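Local structure of cystathionine gamma-synthase (Xanthomonas oryzae pv. oryzae KACC 10331, 6LD7) at residues C[103-109]-C[129-135]; C[96-100]-C[149-153]. The protein probably makes cystathionine in methionine biosynthesis as a pyridoxal 5'-phosphate-dependent enzyme of the trans-sulfuration family. The protein carries 1 engineered substitution. All coordinates share one frame; numbering follows the deposited sequence.

Contact 1: residues C[103-109]-C[129-135]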
loop_
_atom_site.group_PDB
_atom_site.type_symbol
_atom_site.label_atom_id
_atom_site.label_comp_id
_atom_site.label_asym_id
_atom_site.label_seq_id
_atom_site.Cartn_x
_atom_site.Cartn_y
_atom_site.Cartn_z
ATOM N N ASP C 103 11.323 34.675 -23.179
ATOM C CA ASP C 103 12.484 33.765 -23.065
ATOM C C ASP C 103 12.340 32.733 -24.178
ATOM O O ASP C 103 11.240 32.364 -24.558
ATOM C CB ASP C 103 12.573 32.974 -21.769
ATOM C CG ASP C 103 12.882 33.804 -20.566
ATOM O OD1 ASP C 103 13.307 34.903 -20.784
ATOM O OD2 ASP C 103 12.664 33.337 -19.408
ATOM N N THR C 104 13.472 32.156 -24.551
ATOM C CA THR C 104 13.550 31.109 -25.566
ATOM C C THR C 104 14.134 29.866 -24.913
ATOM O O THR C 104 15.105 29.955 -24.144
ATOM C CB THR C 104 14.394 31.629 -26.758
ATOM O OG1 THR C 104 13.648 32.618 -27.478
ATOM C CG2 THR C 104 14.616 30.529 -27.745
ATOM N N LEU C 105 13.615 28.746 -25.334
ATOM C CA LEU C 105 14.057 27.414 -24.921
ATOM C C LEU C 105 14.594 26.705 -26.170
ATOM O O LEU C 105 13.892 26.648 -27.209
ATOM C CB LEU C 105 12.855 26.639 -24.372
ATOM C CG LEU C 105 13.072 25.134 -24.219
ATOM C CD1 LEU C 105 14.020 24.903 -23.045
ATOM C CD2 LEU C 105 11.736 24.400 -23.965
ATOM N N VAL C 106 15.754 26.103 -26.021
ATOM C CA VAL C 106 16.312 25.256 -27.086
ATOM C C VAL C 106 16.015 23.800 -26.761
ATOM O O VAL C 106 16.309 23.384 -25.694
ATOM C CB VAL C 106 17.822 25.485 -27.216
ATOM C CG1 VAL C 106 18.354 24.657 -28.352
ATOM C CG2 VAL C 106 18.117 26.948 -27.408
ATOM N N VAL C 107 15.480 23.076 -27.727
ATOM C CA VAL C 107 15.020 21.668 -27.618
ATOM C C VAL C 107 15.727 20.853 -28.677
ATOM O O VAL C 107 15.766 21.268 -29.824
ATOM C CB VAL C 107 13.511 21.665 -27.884
ATOM C CG1 VAL C 107 12.985 20.289 -27.909
ATOM C CG2 VAL C 107 12.871 22.460 -26.785
ATOM N N PRO C 108 16.191 19.635 -28.359
ATOM C CA PRO C 108 16.730 18.740 -29.364
ATOM C C PRO C 108 15.648 18.376 -30.377
ATOM O O PRO C 108 14.561 18.131 -29.951
ATOM C CB PRO C 108 17.133 17.473 -28.604
ATOM C CG PRO C 108 17.273 17.966 -27.185
ATOM C CD PRO C 108 16.223 19.063 -27.012
ATOM N N HIS C 109 16.023 18.273 -31.645
ATOM C CA HIS C 109 15.166 17.827 -32.757
ATOM C C HIS C 109 14.549 16.470 -32.417
ATOM O O HIS C 109 13.459 16.214 -32.808
ATOM C CB HIS C 109 16.005 17.951 -34.033
ATOM C CG HIS C 109 17.007 16.843 -34.213
ATOM N ND1 HIS C 109 18.080 16.585 -33.301
ATOM C CD2 HIS C 109 17.036 15.838 -35.107
ATOM C CE1 HIS C 109 18.710 15.493 -33.676
ATOM N NE2 HIS C 109 18.077 15.013 -34.758
ATOM N N ALA C 129 9.332 31.089 -26.296
ATOM C CA ALA C 129 9.588 30.708 -27.696
ATOM C C ALA C 129 10.517 29.459 -27.698
ATOM O O ALA C 129 11.278 29.247 -26.755
ATOM C CB ALA C 129 10.207 31.885 -28.422
ATOM N N LEU C 130 10.367 28.631 -28.702
ATOM C CA LEU C 130 11.115 27.383 -28.969
ATOM C C LEU C 130 12.110 27.632 -30.101
ATOM O O LEU C 130 11.676 28.181 -31.083
ATOM C CB LEU C 130 10.168 26.361 -29.567
ATOM C CG LEU C 130 9.193 25.759 -28.625
ATOM C CD1 LEU C 130 8.542 24.571 -29.325
ATOM C CD2 LEU C 130 9.952 25.380 -27.359
ATOM N N ILE C 131 13.288 27.078 -29.987
ATOM C CA ILE C 131 14.272 26.874 -31.083
ATOM C C ILE C 131 14.546 25.377 -31.114
ATOM O O ILE C 131 14.844 24.811 -30.065
ATOM C CB ILE C 131 15.552 27.694 -30.869
ATOM C CG1 ILE C 131 15.295 29.192 -30.968
ATOM C CG2 ILE C 131 16.607 27.339 -31.913
ATOM C CD1 ILE C 131 16.459 30.005 -30.440
ATOM N N THR C 132 14.443 24.747 -32.265
ATOM C CA THR C 132 14.839 23.347 -32.400
ATOM C C THR C 132 16.277 23.282 -32.943
ATOM O O THR C 132 16.698 24.168 -33.650
ATOM C CB THR C 132 13.740 22.518 -33.051
ATOM O OG1 THR C 132 14.532 21.723 -33.933
ATOM C CG2 THR C 132 12.642 23.290 -33.719
ATOM N N ALA C 133 17.075 22.335 -32.465
ATOM C CA ALA C 133 18.515 22.235 -32.783
ATOM C C ALA C 133 18.901 20.776 -32.743
ATOM O O ALA C 133 18.321 19.989 -31.965
ATOM C CB ALA C 133 19.358 23.018 -31.827
ATOM N N ASP C 134 19.843 20.419 -33.584
ATOM C CA ASP C 134 20.549 19.120 -33.490
ATOM C C ASP C 134 21.792 19.401 -32.659
ATOM O O ASP C 134 22.770 19.982 -33.190
ATOM C CB ASP C 134 20.813 18.528 -34.876
ATOM C CG ASP C 134 21.463 17.153 -34.786
ATOM O OD1 ASP C 134 22.064 16.811 -33.662
ATOM O OD2 ASP C 134 21.383 16.451 -35.817
ATOM N N LEU C 135 21.759 19.052 -31.379
ATOM C CA LEU C 135 22.864 19.333 -30.456
ATOM C C LEU C 135 24.125 18.512 -30.787
ATOM O O LEU C 135 25.165 18.737 -30.118
ATOM C CB LEU C 135 22.360 19.108 -29.020
ATOM C CG LEU C 135 21.184 19.969 -28.560
ATOM C CD1 LEU C 135 20.993 19.777 -27.075
ATOM C CD2 LEU C 135 21.393 21.441 -28.838
HETATM O O HOH W 1 19.818 16.867 -30.692
#
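Strands 104-108 and 129-133 run parallel, their axes 4.6 Å apart at closest and turned by 28°, and six backbone hydrogen bonds zip them together from Ala-129 N to Asp-103 O (2.9 Å) through to His-109 N on Ala-133 O. Thr-104, Val-106, Ala-129 and Ile-131 share one face. There Thr-104 has CG2 set opposite the backbone N, and this methyl rather than the hydroxyl meets Ile-131 CD1 at 3.3 Å, a tight fit. Further along, Val-106 CG1 reaches Ala-133 CB at 4.0 Å. On the other face Leu-105 CD2 and Leu-130 CD2 meet at 4.0 Å, the two side chains alongside each other. Val-107 CG2 touches the same Leu-130 methyl. Past the strands the imidazole of His-109 stacks on the carboxylate of Asp-134, planes 22° apart, with Asp-134 CB over one ring face. Asp-134 OD1 is hydrogen-bonded to Thr-136. At the ring edge a water joins His-109 ND1 (3.1 Å) to Leu-135 N (3.0 Å). Helix 113-124 completes the beta-alpha-beta unit, its Trp-116 and Phe-119 packing on Val-107, while helix 138-145 covers Val-106 and Ile-131. Largely apolar faces thus flank the backbone ladder, while Asp-134 and the water hold the His-109 ring from face and edge.

Contact 2: residues C[96-100]-C[149-153]; sequences NAVLQ and PKLVL
The last turn of helix 87-98 and the residue that leaves it face the start of strand 151-155, with CA atoms 7.1 Å apart for Leu-99 and Lys-150 and 7.6 Å for Val-98 and Leu-151, a spacing bridged by side chains. Val-98 directs its CB toward the strand, and CG1, lying anti to the backbone N (chi1 177°), touches Leu-151 CD2 at 4.1 Å; the two side chains lie roughly perpendicular. Leu-99 reaches across with a single methyl: CD2 rests 3.9 Å from Lys-150 CB and 4.0 Å from Leu-151 CB. Leu-99 and Lys-150 run antiparallel alongside one another, the lysine's aliphatic part lying against the leucine. Bends at chi2 and chi4 then carry the ammonium group back to the helix end, where NZ makes a weak hydrogen bond of 3.3 Å to Val-98 O. Around this contact Leu-105 packs on both Leu-99 and Leu-151, and Leu-180 of strand 180-184 touches Val-98 and Lys-150. Lys-125 of a second subunit donates hydrogen bonds to the carbonyls of Asn-96 and Leu-99. Two lysines, one from each subunit, therefore approach carbonyls at this C-terminal helix end, where the helix dipole would probably favour positive charge, while methyl packing joins the helix to the sheet in the large PLP-binding domain.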
loop_
_atom_site.group_PDB
_atom_site.type_symbol
_atom_site.label_atom_id
_atom_site.label_comp_id
_atom_site.label_asym_id
_atom_site.label_seq_id
_atom_site.Cartn_x
_atom_site.Cartn_y
_atom_site.Cartn_z
ATOM N N ASN C 96 8.171 26.103 -15.721
ATOM C CA ASN C 96 7.548 27.148 -14.892
ATOM C C ASN C 96 8.587 27.783 -13.968
ATOM O O ASN C 96 8.504 28.980 -13.714
ATOM C CB ASN C 96 6.423 26.560 -14.051
ATOM C CG ASN C 96 5.151 26.382 -14.840
ATOM O OD1 ASN C 96 4.364 27.328 -14.955
ATOM N ND2 ASN C 96 4.914 25.170 -15.333
ATOM N N ALA C 97 9.567 27.081 -13.443
ATOM C CA ALA C 97 10.510 27.749 -12.538
ATOM C C ALA C 97 11.475 28.621 -13.337
ATOM O O ALA C 97 12.018 29.598 -12.815
ATOM C CB ALA C 97 11.302 26.766 -11.743
ATOM N N VAL C 98 11.771 28.241 -14.552
ATOM C CA VAL C 98 12.886 28.888 -15.257
ATOM C C VAL C 98 12.419 29.900 -16.285
ATOM O O VAL C 98 13.202 30.770 -16.528
ATOM C CB VAL C 98 13.796 27.840 -15.899
ATOM C CG1 VAL C 98 14.882 28.472 -16.678
ATOM C CG2 VAL C 98 14.437 27.016 -14.835
ATOM N N LEU C 99 11.394 29.658 -17.056
ATOM C CA LEU C 99 11.071 30.485 -18.249
ATOM C C LEU C 99 9.925 31.456 -17.948
ATOM O O LEU C 99 9.130 31.218 -17.020
ATOM C CB LEU C 99 10.599 29.560 -19.368
ATOM C CG LEU C 99 11.587 28.522 -19.847
ATOM C CD1 LEU C 99 11.009 27.607 -20.905
ATOM C CD2 LEU C 99 12.764 29.233 -20.444
ATOM N N GLN C 100 9.804 32.485 -18.759
ATOM C CA GLN C 100 8.675 33.449 -18.813
ATOM C C GLN C 100 8.557 34.003 -20.234
ATOM O O GLN C 100 9.537 33.881 -21.015
ATOM C CB GLN C 100 8.957 34.565 -17.817
ATOM C CG GLN C 100 10.160 35.412 -18.172
ATOM C CD GLN C 100 10.337 36.436 -17.083
ATOM O OE1 GLN C 100 9.809 36.292 -16.003
ATOM N NE2 GLN C 100 11.012 37.523 -17.369
ATOM N N PRO C 149 19.409 32.106 -25.745
ATOM C CA PRO C 149 18.267 31.426 -25.143
ATOM C C PRO C 149 18.380 31.441 -23.623
ATOM O O PRO C 149 19.467 31.596 -23.074
ATOM C CB PRO C 149 18.354 30.004 -25.729
ATOM C CG PRO C 149 19.818 29.825 -26.061
ATOM C CD PRO C 149 20.356 31.208 -26.387
ATOM N N LYS C 150 17.266 31.241 -22.917
ATOM C CA LYS C 150 17.338 31.181 -21.443
ATOM C C LYS C 150 17.766 29.781 -21.017
ATOM O O LYS C 150 18.400 29.604 -19.949
ATOM C CB LYS C 150 15.957 31.497 -20.883
ATOM C CG LYS C 150 15.891 31.497 -19.373
ATOM C CD LYS C 150 16.555 32.717 -18.831
ATOM C CE LYS C 150 16.914 32.464 -17.402
ATOM N NZ LYS C 150 15.772 32.892 -16.619
ATOM N N LEU C 151 17.289 28.769 -21.719
ATOM C CA LEU C 151 17.409 27.384 -21.217
ATOM C C LEU C 151 17.655 26.526 -22.422
ATOM O O LEU C 151 16.948 26.748 -23.421
ATOM C CB LEU C 151 16.066 26.976 -20.540
ATOM C CG LEU C 151 15.981 25.565 -19.968
ATOM C CD1 LEU C 151 17.047 25.402 -18.916
ATOM C CD2 LEU C 151 14.589 25.348 -19.334
ATOM N N VAL C 152 18.494 25.518 -22.250
ATOM C CA VAL C 152 18.771 24.477 -23.267
ATOM C C VAL C 152 18.506 23.138 -22.644
ATOM O O VAL C 152 19.049 22.871 -21.590
ATOM C CB VAL C 152 20.240 24.540 -23.722
ATOM C CG1 VAL C 152 20.529 23.423 -24.690
ATOM C CG2 VAL C 152 20.565 25.883 -24.276
ATOM N N LEU C 153 17.716 22.349 -23.318
ATOM C CA LEU C 153 17.384 20.978 -22.902
ATOM C C LEU C 153 18.312 20.031 -23.688
ATOM O O LEU C 153 18.347 20.104 -24.962
ATOM C CB LEU C 153 15.902 20.654 -23.152
ATOM C CG LEU C 153 15.525 19.166 -23.110
ATOM C CD1 LEU C 153 15.600 18.656 -21.706
ATOM C CD2 LEU C 153 14.111 18.923 -23.644
#

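Overall arrangement
Both contacts reach the same seven-stranded sheet, their centres about 10 Å apart. Contact 1 pairs its outermost strand in this chain, 129-133, with 104-108; contact 2 lays the end of helix 87-98 against 151-155, the neighbour of 104-108 on its other side. Probable hydrogen bonds from Lys-150 N to Thr-104 O and from Val-106 N to Leu-151 O join them directly. Contact 1 is the larger and only partly buried, held by repeated backbone bonds and untouched by other subunits. Contact 2 is smaller and buried, relies mainly on aliphatic contacts and one weak lysine bond, and is also touched by a second subunit. In sequence, 103-109 and 129-135 both fall between the segments of contact 2.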